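Local coordinates for Na Glutathione S-transferase 1 (Necator americanus, PDB 2ON7), which probably catalyses the conjugation of glutathione to electrophilic compounds, as a dimeric glutathione S-transferase of a human hookworm, at residues D93-S96 / D97-V100; F133-I136 / T137-L140. One frame throughout, in Å; residues are numbered along the deposited sequence.

Interaction 1: D93-S96 / D97-V100; sequences DQYS and DYRV
Asp97 turns its carboxylate back beside the preceding turn of its helix, near Asp93 and Gln94. Its backbone N bonds to Asp93 O at 3.0 Å. CG stands beside its own backbone N (chi1 -72°), which keeps the carboxylate on this flank. OD2 stands 3.9 Å from Gln94 OE1, with the carboxylate and amide planes steeply inclined. Both oxygens are served by Gln63 NE2 of the second subunit, Gln94 only weakly. The Tyr98 ring takes Tyr95 O at its edge, in plane, with CD2 3.4 Å from that oxygen. CD2 also packs on Tyr95 CD1. All of this lies within helix 82-109, in the all-helical C-terminal domain of the glutathione S-transferase fold. His163 of helix 155-168 meets both tyrosine rings, and Phe132 stacks on Tyr98. Arg99 runs alongside Tyr95 in the same direction. Its CG makes a CH-pi contact over one face of the Tyr95 ring, toward its rim, 4.1 Å from the centroid. The chain bends at chi2, and NE then donates to Tyr95 OH at 3.2 Å. That bond is bent, at 135°. Val100 N closes the turn on Ser96 O, while its side chain packs on Val100 of the second subunit.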
loop_
_atom_site.group_PDB
_atom_site.type_symbol
_atom_site.label_atom_id
_atom_site.label_comp_id
_atom_site.label_asym_id
_atom_site.label_seq_id
_atom_site.Cartn_x
_atom_site.Cartn_y
_atom_site.Cartn_z
ATOM N N ASP A 93 0.770 5.322 -1.420
ATOM C CA ASP A 93 1.760 4.256 -1.262
ATOM C C ASP A 93 3.189 4.819 -1.084
ATOM O O ASP A 93 4.044 4.220 -0.392
ATOM C CB ASP A 93 1.778 3.341 -2.520
ATOM C CG ASP A 93 0.718 2.248 -2.519
ATOM O OD1 ASP A 93 0.003 2.043 -1.501
ATOM O OD2 ASP A 93 0.624 1.551 -3.562
ATOM N N GLN A 94 3.456 5.928 -1.767
ATOM C CA GLN A 94 4.745 6.620 -1.632
ATOM C C GLN A 94 4.847 7.207 -0.246
ATOM O O GLN A 94 5.876 7.056 0.414
ATOM C CB GLN A 94 4.901 7.740 -2.686
ATOM C CG GLN A 94 6.263 8.428 -2.730
ATOM C CD GLN A 94 7.420 7.502 -3.100
ATOM O OE1 GLN A 94 7.229 6.400 -3.674
ATOM N NE2 GLN A 94 8.644 7.959 -2.790
ATOM N N TYR A 95 3.774 7.890 0.171
ATOM C CA TYR A 95 3.588 8.294 1.559
ATOM C C TYR A 95 3.796 7.155 2.596
ATOM O O TYR A 95 4.432 7.354 3.617
ATOM C CB TYR A 95 2.229 8.954 1.750
ATOM C CG TYR A 95 1.848 9.119 3.193
ATOM C CD1 TYR A 95 2.314 10.201 3.949
ATOM C CD2 TYR A 95 1.013 8.194 3.810
ATOM C CE1 TYR A 95 1.945 10.337 5.303
ATOM C CE2 TYR A 95 0.658 8.309 5.130
ATOM C CZ TYR A 95 1.112 9.387 5.873
ATOM O OH TYR A 95 0.732 9.461 7.201
ATOM N N SER A 96 3.235 5.982 2.339
ATOM C CA SER A 96 3.440 4.818 3.230
ATOM C C SER A 96 4.884 4.324 3.287
ATOM O O SER A 96 5.357 3.999 4.362
ATOM C CB SER A 96 2.506 3.683 2.837
ATOM O OG SER A 96 1.263 4.297 2.638
ATOM N N ASP A 97 5.566 4.275 2.142
ATOM C CA ASP A 97 7.007 3.950 2.074
ATOM C C ASP A 97 7.799 4.889 3.006
ATOM O O ASP A 97 8.690 4.451 3.777
ATOM C CB ASP A 97 7.580 4.140 0.636
ATOM C CG ASP A 97 7.115 3.063 -0.379
ATOM O OD1 ASP A 97 6.350 2.148 -0.025
ATOM O OD2 ASP A 97 7.513 3.143 -1.572
ATOM N N TYR A 98 7.489 6.181 2.879
ATOM C CA TYR A 98 8.063 7.209 3.695
ATOM C C TYR A 98 7.867 6.876 5.179
ATOM O O TYR A 98 8.829 6.837 5.951
ATOM C CB TYR A 98 7.441 8.549 3.317
ATOM C CG TYR A 98 7.385 9.568 4.420
ATOM C CD1 TYR A 98 8.522 10.289 4.796
ATOM C CD2 TYR A 98 6.195 9.841 5.062
ATOM C CE1 TYR A 98 8.462 11.265 5.797
ATOM C CE2 TYR A 98 6.123 10.790 6.053
ATOM C CZ TYR A 98 7.252 11.498 6.430
ATOM O OH TYR A 98 7.159 12.449 7.441
ATOM N N ARG A 99 6.618 6.601 5.545
ATOM C CA ARG A 99 6.248 6.246 6.879
ATOM C C ARG A 99 7.039 5.043 7.402
ATOM O O ARG A 99 7.422 5.068 8.560
ATOM C CB ARG A 99 4.728 5.993 6.955
ATOM C CG ARG A 99 3.876 7.254 7.186
ATOM C CD ARG A 99 4.264 7.900 8.496
ATOM N NE ARG A 99 3.171 8.664 9.057
ATOM C CZ ARG A 99 2.690 8.543 10.283
ATOM N NH1 ARG A 99 3.215 7.699 11.165
ATOM N NH2 ARG A 99 1.684 9.328 10.630
ATOM N N VAL A 100 7.269 4.010 6.566
ATOM C CA VAL A 100 8.178 2.871 6.892
ATOM C C VAL A 100 9.634 3.338 7.162
ATOM O O VAL A 100 10.297 2.867 8.102
ATOM C CB VAL A 100 8.138 1.735 5.752
ATOM C CG1 VAL A 100 9.378 0.840 5.756
ATOM C CG2 VAL A 100 6.873 0.880 5.846
#

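Interaction 2: F133-I136 / T137-L140; sequences FGFI and TKFL
Ile136 meets Leu140 one turn further along helix 117-141, part of the helical C-terminal domain of the glutathione S-transferase fold. This pair is an i to i+4 packing within one helix. Ile136 CG2 lies anti to the backbone nitrogen and reaches Leu140 CD2 at 3.9 Å. The two side chains slant across each other. Leu140 N also bonds to Ile136 O at 3.1 Å. Both side chains also touch Leu148, in a loop. Ile136 further packs on Leu91 of helix 82-109, and Leu140 on His184 of helix 179-189.

Thr137 lies on another side of the same turn. Its backbone N bonds to Phe133 O, although the placing of that oxygen is less sure. Its side chain packs on Tyr178 and on Val181 of helix 179-189.

Phe135 is the third main residue. Lys138 CD comes loosely to the edge of its ring, near the ring plane, 4.5 Å from CD2. Lys138 N makes a weak bond to Gly134 O. The rings of Phe135 and Phe139 both pack on Pro47 of the second subunit. Phe139 N makes a long, weak but straight bond to Phe135 O, at 3.4 Å and 171°. The same oxygen lies in the plane of the Phe139 ring, at its edge, 3.6 Å from CD1.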
loop_
_atom_site.group_PDB
_atom_site.type_symbol
_atom_site.label_atom_id
_atom_site.label_comp_id
_atom_site.label_asym_id
_atom_site.label_seq_id
_atom_site.Cartn_x
_atom_site.Cartn_y
_atom_site.Cartn_z
ATOM N N PHE A 133 8.974 14.857 0.299
ATOM C CA PHE A 133 8.530 16.209 -0.006
ATOM C C PHE A 133 9.051 16.667 -1.380
ATOM O O PHE A 133 8.365 17.434 -2.086
ATOM C CB PHE A 133 8.970 17.159 1.109
ATOM C CG PHE A 133 8.103 17.114 2.358
ATOM C CD1 PHE A 133 7.074 16.165 2.508
ATOM C CD2 PHE A 133 8.325 18.029 3.392
ATOM C CE1 PHE A 133 6.299 16.111 3.680
ATOM C CE2 PHE A 133 7.542 18.013 4.570
ATOM C CZ PHE A 133 6.522 17.051 4.712
ATOM N N GLY A 134 10.249 16.202 -1.765
ATOM C CA GLY A 134 10.766 16.473 -3.099
ATOM C C GLY A 134 9.750 16.057 -4.149
ATOM O O GLY A 134 9.387 16.856 -5.004
ATOM N N PHE A 135 9.258 14.824 -4.052
ATOM C CA PHE A 135 8.244 14.285 -4.975
ATOM C C PHE A 135 6.870 14.913 -4.820
ATOM O O PHE A 135 6.236 15.291 -5.808
ATOM C CB PHE A 135 8.114 12.772 -4.834
ATOM C CG PHE A 135 9.410 12.035 -5.048
ATOM C CD1 PHE A 135 9.835 11.078 -4.132
ATOM C CD2 PHE A 135 10.194 12.293 -6.169
ATOM C CE1 PHE A 135 11.019 10.405 -4.326
ATOM C CE2 PHE A 135 11.377 11.611 -6.379
ATOM C CZ PHE A 135 11.801 10.672 -5.443
ATOM N N ILE A 136 6.412 15.008 -3.574
ATOM C CA ILE A 136 5.148 15.692 -3.290
ATOM C C ILE A 136 5.161 17.105 -3.936
ATOM O O ILE A 136 4.205 17.451 -4.599
ATOM C CB ILE A 136 4.761 15.665 -1.750
ATOM C CG1 ILE A 136 4.624 14.234 -1.229
ATOM C CG2 ILE A 136 3.450 16.336 -1.470
ATOM C CD1 ILE A 136 3.457 13.362 -1.847
ATOM N N THR A 137 6.236 17.884 -3.808
ATOM C CA THR A 137 6.134 19.251 -4.346
ATOM C C THR A 137 6.123 19.373 -5.873
ATOM O O THR A 137 5.534 20.333 -6.371
ATOM C CB THR A 137 6.967 20.376 -3.608
ATOM O OG1 THR A 137 7.864 21.067 -4.509
ATOM C CG2 THR A 137 7.700 19.867 -2.355
ATOM N N LYS A 138 6.732 18.417 -6.598
ATOM C CA LYS A 138 6.550 18.302 -8.065
ATOM C C LYS A 138 5.061 18.149 -8.447
ATOM O O LYS A 138 4.555 18.860 -9.311
ATOM C CB LYS A 138 7.369 17.150 -8.682
ATOM C CG LYS A 138 8.892 17.259 -8.542
ATOM C CD LYS A 138 9.605 15.909 -8.760
ATOM C CE LYS A 138 11.000 16.102 -9.444
ATOM N NZ LYS A 138 11.943 17.097 -8.773
ATOM N N PHE A 139 4.358 17.241 -7.787
ATOM C CA PHE A 139 2.889 17.164 -7.940
ATOM C C PHE A 139 2.134 18.478 -7.651
ATOM O O PHE A 139 1.220 18.866 -8.375
ATOM C CB PHE A 139 2.304 15.994 -7.130
ATOM C CG PHE A 139 2.416 14.666 -7.837
ATOM C CD1 PHE A 139 3.606 13.925 -7.786
ATOM C CD2 PHE A 139 1.340 14.151 -8.562
ATOM C CE1 PHE A 139 3.719 12.714 -8.456
ATOM C CE2 PHE A 139 1.430 12.904 -9.211
ATOM C CZ PHE A 139 2.629 12.192 -9.148
ATOM N N LEU A 140 2.524 19.145 -6.583
ATOM C CA LEU A 140 1.919 20.388 -6.210
ATOM C C LEU A 140 2.243 21.491 -7.245
ATOM O O LEU A 140 1.336 22.188 -7.693
ATOM C CB LEU A 140 2.357 20.756 -4.796
ATOM C CG LEU A 140 1.489 20.652 -3.526
ATOM C CD1 LEU A 140 0.075 20.170 -3.784
ATOM C CD2 LEU A 140 2.210 19.858 -2.434
#

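From the N terminus, the chain first builds the thioredoxin-like domain and then enters helix 82-109, which carries interaction 1. It next passes into helix 117-141, the following helix, which carries interaction 2. Each contact joins successive turns of a single helix, so neither closes a loop. They stand in series, without nesting or crossing, and their centres are about 14 Å apart. The two helices touch directly where Gln94 NE2 comes within 3.6 Å of Phe135 CD1. Interaction 2 also packs on Leu91 of helix 82-109 and faces helix 179-189. Interaction 1 also faces helices 64-75 and 155-168. Both reach the second subunit, so both helices contribute to the dimer interface.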